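MutT/NUDIX family protein (Bacillus thuringiensis str. Al Hakam, PDB 3ID9) probably hydrolyses a nucleoside diphosphate joined to another group, as many Nudix hydrolases do, its particular substrate being uncertain. Local coordinates at residues A64-R67 with E68-E72; N57-T60 with L61-M65; E139-I142 with N143-G147. All blocks are in the same frame, centred on the assembly; numbering follows the deposited sequence.

Interaction 1: residues A64-R67 with E68-E72; sequences AMIR and EMREE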
ATOM      1  N   ALA B  64       8.701 -10.449  -5.034  1.00 37.75           N
ATOM      2  CA  ALA B  64       7.681 -11.152  -5.797  1.00 35.51           C
ATOM      3  C   ALA B  64       7.367 -10.419  -7.103  1.00 34.88           C
ATOM      4  O   ALA B  64       7.220 -11.046  -8.151  1.00 34.30           O
ATOM      5  CB  ALA B  64       6.417 -11.307  -4.963  1.00 34.13           C
HETATM    6  N   MSE B  65       7.263  -9.096  -7.041  1.00 33.78           N
HETATM    7  CA  MSE B  65       6.974  -8.310  -8.228  1.00 34.53           C
HETATM    8  C   MSE B  65       8.085  -8.507  -9.267  1.00 35.57           C
HETATM    9  O   MSE B  65       7.802  -8.748 -10.443  1.00 34.99           O
HETATM   10  CB  MSE B  65       6.858  -6.824  -7.882  1.00 33.59           C
HETATM   11  CG  MSE B  65       6.402  -5.954  -9.048  1.00 37.98           C
HETATM   12 SE   MSE B  65       4.518  -6.242  -9.542  1.00 48.68          SE
HETATM   13  CE  MSE B  65       4.718  -7.681 -10.830  1.00 42.00           C
ATOM     14  N   ILE B  66       9.340  -8.399  -8.826  1.00 34.34           N
ATOM     15  CA  ILE B  66      10.490  -8.563  -9.708  1.00 33.67           C
ATOM     16  C   ILE B  66      10.539  -9.977 -10.280  1.00 34.36           C
ATOM     17  O   ILE B  66      10.861 -10.161 -11.452  1.00 33.60           O
ATOM     18  CB  ILE B  66      11.836  -8.264  -8.965  1.00 33.22           C
ATOM     19  CG1 ILE B  66      12.171  -6.778  -9.050  1.00 31.81           C
ATOM     20  CG2 ILE B  66      12.985  -9.037  -9.599  1.00 32.19           C
ATOM     21  CD1 ILE B  66      11.114  -5.859  -8.470  1.00 36.78           C
ATOM     22  N   ARG B  67      10.225 -10.970  -9.455  1.00 33.98           N
ATOM     23  CA  ARG B  67      10.242 -12.359  -9.907  1.00 35.85           C
ATOM     24  C   ARG B  67       9.154 -12.640 -10.941  1.00 37.56           C
ATOM     25  O   ARG B  67       9.424 -13.241 -11.982  1.00 37.48           O
ATOM     26  CB  ARG B  67      10.074 -13.322  -8.723  1.00 33.90           C
ATOM     27  CG  ARG B  67       9.904 -14.780  -9.142  1.00 35.81           C
ATOM     28  CD  ARG B  67       9.809 -15.721  -7.951  1.00 37.27           C
ATOM     29  NE  ARG B  67       8.728 -15.354  -7.038  1.00 41.61           N
ATOM     30  CZ  ARG B  67       7.443 -15.297  -7.378  1.00 42.77           C
ATOM     31  NH1 ARG B  67       7.062 -15.588  -8.620  1.00 43.10           N
ATOM     32  NH2 ARG B  67       6.537 -14.927  -6.480  1.00 41.01           N
ATOM     33  N   GLU B  68       7.925 -12.224 -10.652  1.00 38.46           N
ATOM     34  CA  GLU B  68       6.829 -12.444 -11.581  1.00 39.73           C
ATOM     35  C   GLU B  68       7.143 -11.727 -12.885  1.00 40.08           C
ATOM     36  O   GLU B  68       6.923 -12.259 -13.975  1.00 40.28           O
ATOM     37  CB  GLU B  68       5.518 -11.907 -11.007  1.00 40.39           C
ATOM     38  CG  GLU B  68       4.917 -12.729  -9.872  1.00 42.13           C
ATOM     39  CD  GLU B  68       4.336 -14.052 -10.336  1.00 44.12           C
ATOM     40  OE1 GLU B  68       3.797 -14.105 -11.465  1.00 43.70           O
ATOM     41  OE2 GLU B  68       4.402 -15.035  -9.564  1.00 44.97           O
HETATM   42  N   MSE B  69       7.681 -10.523 -12.769  1.00 39.28           N
HETATM   43  CA  MSE B  69       7.996  -9.742 -13.946  1.00 40.15           C
HETATM   44  C   MSE B  69       8.976 -10.436 -14.892  1.00 41.63           C
HETATM   45  O   MSE B  69       8.786 -10.395 -16.116  1.00 41.71           O
HETATM   46  CB  MSE B  69       8.526  -8.376 -13.532  1.00 39.55           C
HETATM   47  CG  MSE B  69       8.027  -7.248 -14.407  1.00 45.80           C
HETATM   48 SE   MSE B  69       6.087  -7.221 -14.731  1.00 51.20          SE
HETATM   49  CE  MSE B  69       6.174  -6.189 -16.359  1.00 47.87           C
ATOM     50  N   ARG B  70      10.015 -11.083 -14.365  1.00 40.02           N
ATOM     51  CA  ARG B  70      10.929 -11.736 -15.284  1.00 41.09           C
ATOM     52  C   ARG B  70      10.545 -13.151 -15.702  1.00 40.28           C
ATOM     53  O   ARG B  70      11.129 -13.694 -16.635  1.00 40.23           O
ATOM     54  CB  ARG B  70      12.384 -11.667 -14.795  1.00 42.35           C
ATOM     55  CG  ARG B  70      12.700 -12.095 -13.385  1.00 43.42           C
ATOM     56  CD  ARG B  70      14.033 -11.435 -12.989  1.00 44.49           C
ATOM     57  NE  ARG B  70      14.484 -11.793 -11.647  1.00 47.70           N
ATOM     58  CZ  ARG B  70      15.458 -11.167 -10.989  1.00 46.35           C
ATOM     59  NH1 ARG B  70      16.095 -10.140 -11.539  1.00 44.28           N
ATOM     60  NH2 ARG B  70      15.792 -11.567  -9.774  1.00 48.15           N
ATOM     61  N   GLU B  71       9.547 -13.733 -15.048  1.00 39.20           N
ATOM     62  CA  GLU B  71       9.094 -15.060 -15.435  1.00 39.71           C
ATOM     63  C   GLU B  71       8.050 -14.896 -16.542  1.00 39.52           C
ATOM     64  O   GLU B  71       7.881 -15.773 -17.383  1.00 40.08           O
ATOM     65  CB  GLU B  71       8.450 -15.802 -14.262  1.00 43.18           C
ATOM     66  CG  GLU B  71       9.313 -15.899 -13.007  1.00 50.72           C
ATOM     67  CD  GLU B  71       8.707 -16.811 -11.941  1.00 53.53           C
ATOM     68  OE1 GLU B  71       7.469 -16.777 -11.755  1.00 55.06           O
ATOM     69  OE2 GLU B  71       9.472 -17.550 -11.281  1.00 54.32           O
ATOM     70  N   GLU B  72       7.362 -13.759 -16.551  1.00 38.30           N
ATOM     71  CA  GLU B  72       6.324 -13.517 -17.546  1.00 38.22           C
ATOM     72  C   GLU B  72       6.716 -12.577 -18.681  1.00 36.75           C
ATOM     73  O   GLU B  72       6.063 -12.579 -19.718  1.00 37.70           O
ATOM     74  CB  GLU B  72       5.052 -12.990 -16.861  1.00 40.31           C
ATOM     75  CG  GLU B  72       4.488 -13.945 -15.802  1.00 46.04           C
ATOM     76  CD  GLU B  72       3.237 -13.415 -15.100  1.00 51.08           C
ATOM     77  OE1 GLU B  72       3.289 -12.314 -14.512  1.00 52.70           O
ATOM     78  OE2 GLU B  72       2.194 -14.105 -15.129  1.00 55.00           O
TER

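Interaction 2: residues N57-T60 with L61-M65; sequences NGET and LEEAM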
ATOM      1  N   ASN B  57       5.900 -17.314   0.209  1.00 48.81           N
ATOM      2  CA  ASN B  57       6.388 -17.259   1.582  1.00 51.08           C
ATOM      3  C   ASN B  57       7.841 -16.805   1.721  1.00 49.53           C
ATOM      4  O   ASN B  57       8.750 -17.362   1.099  1.00 48.88           O
ATOM      5  CB  ASN B  57       6.194 -18.620   2.253  1.00 55.06           C
ATOM      6  CG  ASN B  57       6.488 -18.581   3.739  1.00 59.45           C
ATOM      7  OD1 ASN B  57       7.650 -18.527   4.154  1.00 61.36           O
ATOM      8  ND2 ASN B  57       5.430 -18.595   4.552  1.00 59.90           N
ATOM      9  N   GLY B  58       8.045 -15.777   2.538  1.00 48.12           N
ATOM     10  CA  GLY B  58       9.380 -15.256   2.758  1.00 47.34           C
ATOM     11  C   GLY B  58       9.811 -14.159   1.802  1.00 46.91           C
ATOM     12  O   GLY B  58      10.883 -13.571   1.967  1.00 47.13           O
ATOM     13  N   GLU B  59       8.990 -13.872   0.796  1.00 45.37           N
ATOM     14  CA  GLU B  59       9.342 -12.828  -0.160  1.00 42.68           C
ATOM     15  C   GLU B  59       8.747 -11.499   0.255  1.00 39.90           C
ATOM     16  O   GLU B  59       7.707 -11.454   0.902  1.00 39.31           O
ATOM     17  CB  GLU B  59       8.802 -13.143  -1.558  1.00 44.67           C
ATOM     18  CG  GLU B  59       9.339 -14.374  -2.245  1.00 45.98           C
ATOM     19  CD  GLU B  59       8.779 -14.503  -3.654  1.00 47.73           C
ATOM     20  OE1 GLU B  59       7.538 -14.473  -3.799  1.00 47.15           O
ATOM     21  OE2 GLU B  59       9.569 -14.628  -4.616  1.00 47.62           O
ATOM     22  N   THR B  60       9.419 -10.418  -0.111  1.00 37.87           N
ATOM     23  CA  THR B  60       8.894  -9.094   0.156  1.00 38.32           C
ATOM     24  C   THR B  60       8.014  -8.834  -1.066  1.00 38.85           C
ATOM     25  O   THR B  60       8.194  -9.483  -2.105  1.00 40.07           O
ATOM     26  CB  THR B  60       9.994  -8.028   0.185  1.00 38.43           C
ATOM     27  OG1 THR B  60      10.714  -8.051  -1.052  1.00 35.28           O
ATOM     28  CG2 THR B  60      10.944  -8.278   1.339  1.00 39.87           C
ATOM     29  N   LEU B  61       7.067  -7.909  -0.959  1.00 36.83           N
ATOM     30  CA  LEU B  61       6.211  -7.615  -2.100  1.00 36.91           C
ATOM     31  C   LEU B  61       7.098  -7.340  -3.312  1.00 37.10           C
ATOM     32  O   LEU B  61       6.796  -7.764  -4.424  1.00 35.89           O
ATOM     33  CB  LEU B  61       5.339  -6.387  -1.833  1.00 34.73           C
ATOM     34  CG  LEU B  61       4.388  -6.457  -0.644  1.00 34.24           C
ATOM     35  CD1 LEU B  61       3.568  -5.184  -0.601  1.00 34.71           C
ATOM     36  CD2 LEU B  61       3.493  -7.671  -0.755  1.00 31.02           C
ATOM     37  N   GLU B  62       8.201  -6.640  -3.073  1.00 37.59           N
ATOM     38  CA  GLU B  62       9.140  -6.287  -4.127  1.00 39.54           C
ATOM     39  C   GLU B  62       9.778  -7.507  -4.798  1.00 39.51           C
ATOM     40  O   GLU B  62       9.802  -7.614  -6.026  1.00 37.68           O
ATOM     41  CB  GLU B  62      10.233  -5.387  -3.556  1.00 40.04           C
ATOM     42  CG  GLU B  62      11.164  -4.826  -4.603  1.00 43.89           C
ATOM     43  CD  GLU B  62      12.264  -3.976  -4.009  1.00 46.14           C
ATOM     44  OE1 GLU B  62      13.065  -3.416  -4.789  1.00 48.60           O
ATOM     45  OE2 GLU B  62      12.334  -3.868  -2.765  1.00 47.75           O
ATOM     46  N   GLU B  63      10.302  -8.425  -3.995  1.00 39.24           N
ATOM     47  CA  GLU B  63      10.934  -9.612  -4.548  1.00 40.37           C
ATOM     48  C   GLU B  63       9.964 -10.389  -5.443  1.00 39.01           C
ATOM     49  O   GLU B  63      10.355 -10.913  -6.486  1.00 39.13           O
ATOM     50  CB  GLU B  63      11.450 -10.506  -3.416  1.00 41.91           C
ATOM     51  CG  GLU B  63      12.430  -9.798  -2.494  1.00 46.82           C
ATOM     52  CD  GLU B  63      12.885 -10.663  -1.331  1.00 49.82           C
ATOM     53  OE1 GLU B  63      12.021 -11.245  -0.633  1.00 51.14           O
ATOM     54  OE2 GLU B  63      14.112 -10.750  -1.112  1.00 51.00           O
ATOM     55  N   ALA B  64       8.701 -10.449  -5.034  1.00 37.75           N
ATOM     56  CA  ALA B  64       7.681 -11.152  -5.797  1.00 35.51           C
ATOM     57  C   ALA B  64       7.367 -10.419  -7.103  1.00 34.88           C
ATOM     58  O   ALA B  64       7.220 -11.046  -8.151  1.00 34.30           O
ATOM     59  CB  ALA B  64       6.417 -11.307  -4.963  1.00 34.13           C
HETATM   60  N   MSE B  65       7.263  -9.096  -7.041  1.00 33.78           N
HETATM   61  CA  MSE B  65       6.974  -8.310  -8.228  1.00 34.53           C
HETATM   62  C   MSE B  65       8.085  -8.507  -9.267  1.00 35.57           C
HETATM   63  O   MSE B  65       7.802  -8.748 -10.443  1.00 34.99           O
HETATM   64  CB  MSE B  65       6.858  -6.824  -7.882  1.00 33.59           C
HETATM   65  CG  MSE B  65       6.402  -5.954  -9.048  1.00 37.98           C
HETATM   66 SE   MSE B  65       4.518  -6.242  -9.542  1.00 48.68          SE
HETATM   67  CE  MSE B  65       4.718  -7.681 -10.830  1.00 42.00           C
TER
HETATM   68  O   HOH W   1      12.658  -6.200  -1.062  1.00 29.04           O

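Interaction 3: residues E139-I142 with N143-G147; sequences ETFI and NLISG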
ATOM      1  N   GLU B 139     -13.646   1.443 -17.206  1.00 38.09           N
ATOM      2  CA  GLU B 139     -13.257   2.840 -17.349  1.00 41.02           C
ATOM      3  C   GLU B 139     -12.680   3.369 -16.044  1.00 40.04           C
ATOM      4  O   GLU B 139     -11.812   4.242 -16.053  1.00 40.57           O
ATOM      5  CB  GLU B 139     -14.451   3.694 -17.779  1.00 44.29           C
ATOM      6  CG  GLU B 139     -14.874   3.455 -19.224  1.00 51.96           C
ATOM      7  CD  GLU B 139     -13.709   3.563 -20.201  1.00 55.31           C
ATOM      8  OE1 GLU B 139     -12.982   4.581 -20.158  1.00 57.77           O
ATOM      9  OE2 GLU B 139     -13.523   2.630 -21.011  1.00 57.72           O
ATOM     10  N   THR B 140     -13.158   2.835 -14.926  1.00 38.21           N
ATOM     11  CA  THR B 140     -12.658   3.248 -13.618  1.00 38.27           C
ATOM     12  C   THR B 140     -11.176   2.916 -13.493  1.00 35.93           C
ATOM     13  O   THR B 140     -10.378   3.740 -13.046  1.00 34.99           O
ATOM     14  CB  THR B 140     -13.420   2.528 -12.473  1.00 39.86           C
ATOM     15  OG1 THR B 140     -14.701   3.144 -12.294  1.00 41.13           O
ATOM     16  CG2 THR B 140     -12.633   2.593 -11.171  1.00 38.84           C
ATOM     17  N   PHE B 141     -10.820   1.700 -13.896  1.00 34.37           N
ATOM     18  CA  PHE B 141      -9.443   1.245 -13.821  1.00 34.29           C
ATOM     19  C   PHE B 141      -8.561   2.003 -14.804  1.00 33.24           C
ATOM     20  O   PHE B 141      -7.429   2.371 -14.483  1.00 31.88           O
ATOM     21  CB  PHE B 141      -9.371  -0.255 -14.109  1.00 37.12           C
ATOM     22  CG  PHE B 141      -8.019  -0.853 -13.856  1.00 40.31           C
ATOM     23  CD1 PHE B 141      -7.380  -0.668 -12.636  1.00 41.34           C
ATOM     24  CD2 PHE B 141      -7.389  -1.615 -14.826  1.00 43.79           C
ATOM     25  CE1 PHE B 141      -6.130  -1.238 -12.384  1.00 41.16           C
ATOM     26  CE2 PHE B 141      -6.135  -2.191 -14.582  1.00 46.14           C
ATOM     27  CZ  PHE B 141      -5.510  -1.998 -13.355  1.00 42.35           C
ATOM     28  N   ILE B 142      -9.082   2.234 -16.002  1.00 31.89           N
ATOM     29  CA  ILE B 142      -8.325   2.956 -17.005  1.00 32.44           C
ATOM     30  C   ILE B 142      -8.001   4.351 -16.484  1.00 33.80           C
ATOM     31  O   ILE B 142      -6.904   4.860 -16.710  1.00 34.41           O
ATOM     32  CB  ILE B 142      -9.105   3.035 -18.338  1.00 31.31           C
ATOM     33  CG1 ILE B 142      -9.181   1.637 -18.958  1.00 30.41           C
ATOM     34  CG2 ILE B 142      -8.439   4.011 -19.283  1.00 26.90           C
ATOM     35  CD1 ILE B 142     -10.117   1.533 -20.145  1.00 30.37           C
ATOM     36  N   ASN B 143      -8.943   4.966 -15.773  1.00 35.16           N
ATOM     37  CA  ASN B 143      -8.705   6.294 -15.215  1.00 36.54           C
ATOM     38  C   ASN B 143      -7.600   6.254 -14.158  1.00 36.15           C
ATOM     39  O   ASN B 143      -6.768   7.164 -14.080  1.00 33.76           O
ATOM     40  CB  ASN B 143      -9.983   6.864 -14.599  1.00 39.46           C
ATOM     41  CG  ASN B 143     -11.032   7.178 -15.638  1.00 44.40           C
ATOM     42  OD1 ASN B 143     -10.707   7.474 -16.789  1.00 47.19           O
ATOM     43  ND2 ASN B 143     -12.300   7.131 -15.239  1.00 46.01           N
ATOM     44  N   LEU B 144      -7.597   5.195 -13.350  1.00 34.50           N
ATOM     45  CA  LEU B 144      -6.594   5.032 -12.308  1.00 35.87           C
ATOM     46  C   LEU B 144      -5.202   4.984 -12.931  1.00 36.98           C
ATOM     47  O   LEU B 144      -4.323   5.773 -12.589  1.00 37.00           O
ATOM     48  CB  LEU B 144      -6.851   3.740 -11.532  1.00 35.96           C
ATOM     49  CG  LEU B 144      -5.872   3.437 -10.402  1.00 36.30           C
ATOM     50  CD1 LEU B 144      -6.162   4.352  -9.224  1.00 36.16           C
ATOM     51  CD2 LEU B 144      -6.006   1.987  -9.988  1.00 37.53           C
ATOM     52  N   ILE B 145      -5.015   4.038 -13.846  1.00 39.04           N
ATOM     53  CA  ILE B 145      -3.751   3.859 -14.550  1.00 38.75           C
ATOM     54  C   ILE B 145      -3.406   5.119 -15.331  1.00 37.42           C
ATOM     55  O   ILE B 145      -2.252   5.521 -15.415  1.00 35.62           O
ATOM     56  CB  ILE B 145      -3.855   2.668 -15.521  1.00 40.93           C
ATOM     57  CG1 ILE B 145      -3.738   1.367 -14.731  1.00 42.72           C
ATOM     58  CG2 ILE B 145      -2.803   2.769 -16.615  1.00 41.92           C
ATOM     59  CD1 ILE B 145      -4.045   0.130 -15.552  1.00 45.68           C
ATOM     60  N   SER B 146      -4.426   5.748 -15.891  1.00 37.64           N
ATOM     61  CA  SER B 146      -4.229   6.952 -16.674  1.00 40.67           C
ATOM     62  C   SER B 146      -3.690   8.111 -15.838  1.00 42.15           C
ATOM     63  O   SER B 146      -2.846   8.874 -16.301  1.00 42.45           O
ATOM     64  CB  SER B 146      -5.544   7.346 -17.340  1.00 40.65           C
ATOM     65  OG  SER B 146      -5.380   8.526 -18.088  1.00 44.70           O
ATOM     66  N   GLY B 147      -4.183   8.240 -14.610  1.00 44.09           N
ATOM     67  CA  GLY B 147      -3.727   9.308 -13.740  1.00 44.26           C
ATOM     68  C   GLY B 147      -2.290   9.079 -13.315  1.00 45.55           C
ATOM     69  O   GLY B 147      -1.573  10.017 -12.966  1.00 46.23           O
TER

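Interaction 1: residues A64-R67 with E68-E72
Ala-64 to Arg-67 and Glu-68 to Glu-72 are successive turns of one alpha-helix, tied by i-to-i+4 backbone bonds. Glu-68 N donates to Ala-64 O at 2.9 Å, almost straight at 172°, and the bonds from Met-69 to Met-65 and from Arg-70 to Ile-66 carry the pattern on. The sequence fits the Nudix box, whose glutamates in relatives bind divalent metal; no metal takes part here. Arg-67 is the hub of the polar side. With CG anti to the backbone N (chi1 173°) its chain runs alongside that of Glu-68, pointing the same way, then bends at chi3. Arg-67 NH1 reaches Glu-68 OE2 at 2.9 Å, with the oxygen at the guanidinium edge; the carboxylate, turned nearly perpendicular, is met from above its own plane. Arg-67 NH1 also makes a long, weak bridge of 3.4 Å to Glu-71 OE1. Its NE is held more firmly by Glu-59 in the preceding loop and NH2 by Arg-54 O, so a planar, five-hydrogen donor suits the place and links loop to helix. Further round, Ile-66 CG2 sits against the centre of one face of the Arg-70 guanidinium, 3.5 Å from Arg-70 CZ, while the charge itself is met by Glu-76. Two selenomethionines lead the side turned to the sheet, lying side by side with Met-65 CE 4.2 Å from Met-69 SE. Their long, flexible chains suit this side of the helix: both rest on Leu-102 of strand 95-104, and Met-69 also meets Pro-51 of strand 48-54 and Val-77 of strand 77-88.

Interaction 2: residues N57-T60 with L61-M65
Thr-60 and Glu-63 form a capping box at the start of the Nudix-box helix, their side chains crossing at about a right angle. Each reaches for the other's backbone. Thr-60 N donates to Glu-63 OE1 at 2.8 Å, entering on the anti side of the carboxylate and 23° out of its plane. In return Glu-63 N points at Thr-60 OG1, 3.0 Å away; this capping bond is nearly straight, though the hydroxyl lies too close to a neighbour in the model for its place to be certain. With chi1 of 56°, OG1 stands between the backbone N and the carbonyl carbon and so turns in over the first helical turn, while CG2 lies alongside the Glu-63 carboxylate. Threonine suits an N-cap because its hydroxyl, one bond beyond CB, can accept from a backbone N-H of the first turn. Glu-63 suits the third helical position because its chain, extended beyond CG, is long enough to fold back to the cap. Within the same turn, Ala-64 N bonds to Thr-60 O at 3.1 Å. Gly-58 leads into the cap with a positive phi of 90°, where a side chain would jam against the preceding carbonyl oxygen. Glu-59 passes the helix so that OE1 rests against the small Ala-64 methyl, its carboxylate being held by Glu-56 N as well as Arg-67. Asp-87 and Tyr-155 of the second subunit bond to the N-H groups of Leu-61 and Glu-62, which places the helix start at the dimer interface. A water beside the cap lies 2.7 Å from Thr-60 OG1 and donates to Glu-62 OE2 at 2.9 Å.

Interaction 3: residues E139-I142 with N143-G147
Ser-146 N donates to Ile-142 O at 2.8 Å, the shortest hydrogen bond between the turns Glu-139 to Ile-142 and Asn-143 to Gly-147 of a single short helix. It is somewhat bent, at 143°, whereas Ile-145 N points to Phe-141 O at 3.0 Å and is nearly straight at 174°. Asn-143 and Leu-144 complete the ladder by bonding to Glu-139 O and Thr-140 O, so all four carbonyls of the first turn are used. The side chains then divide by polarity. Phe-141 dominates the apolar side: its CG is anti to the backbone N (chi1 -171°), which carries the ring forward along the helix towards the next turn. Ile-145, one turn on, lies over one face of this ring. Its CG1 makes a CH-pi contact 4.3 Å from the Phe-141 ring centroid, and CD1 reaches over the rim near CE2 and CZ. Isoleucine suits this position because its CG1-CD1 arm is apolar and long enough to lie over the ring, while the residue also packs on Ile-29 and Ile-31 of strand 23-32. Leu-144 comes to another part of the same ring, with CD2 4.0 Å from Phe-141 CD1 in an oblique approach. On the outer side, Asn-143 bends back beside Glu-139 O; its ND2 is close to that oxygen, but the angle is too poor for a hydrogen bond. Polar Glu-139, Thr-140 and Ser-146 are likewise fitted to a surface that faces solvent. The apolar residues press the helix on the sheet: Phe-141 also meets Ile-29, Leu-144 meets Leu-83 and Tyr-84 of strand 77-88, and Ile-142 packs on Ile-129 and Leu-132 in the loop after strand 124-128.

In the fold
Along the chain, interaction 2 comes first and runs directly into interaction 1, sharing Ala-64 and Met-65; interaction 3 follows much later, after strands 77-88, 95-104 and 124-128. The first two have centres about 10 Å apart on the Nudix-box loop and helix 61-72, and the Arg-67 to Glu-59 salt bridge joins them. Interaction 3, on helix 139-147, lies with its centre about 23 Å from that of interaction 1 and 26 Å from that of interaction 2, on the opposite side of the chain's centre. Strand 23-32 contacts both helices, through Val-24 and Val-26 or Ile-29 and Ile-31, as expected for the helix-sheet-helix sandwich of Nudix proteins.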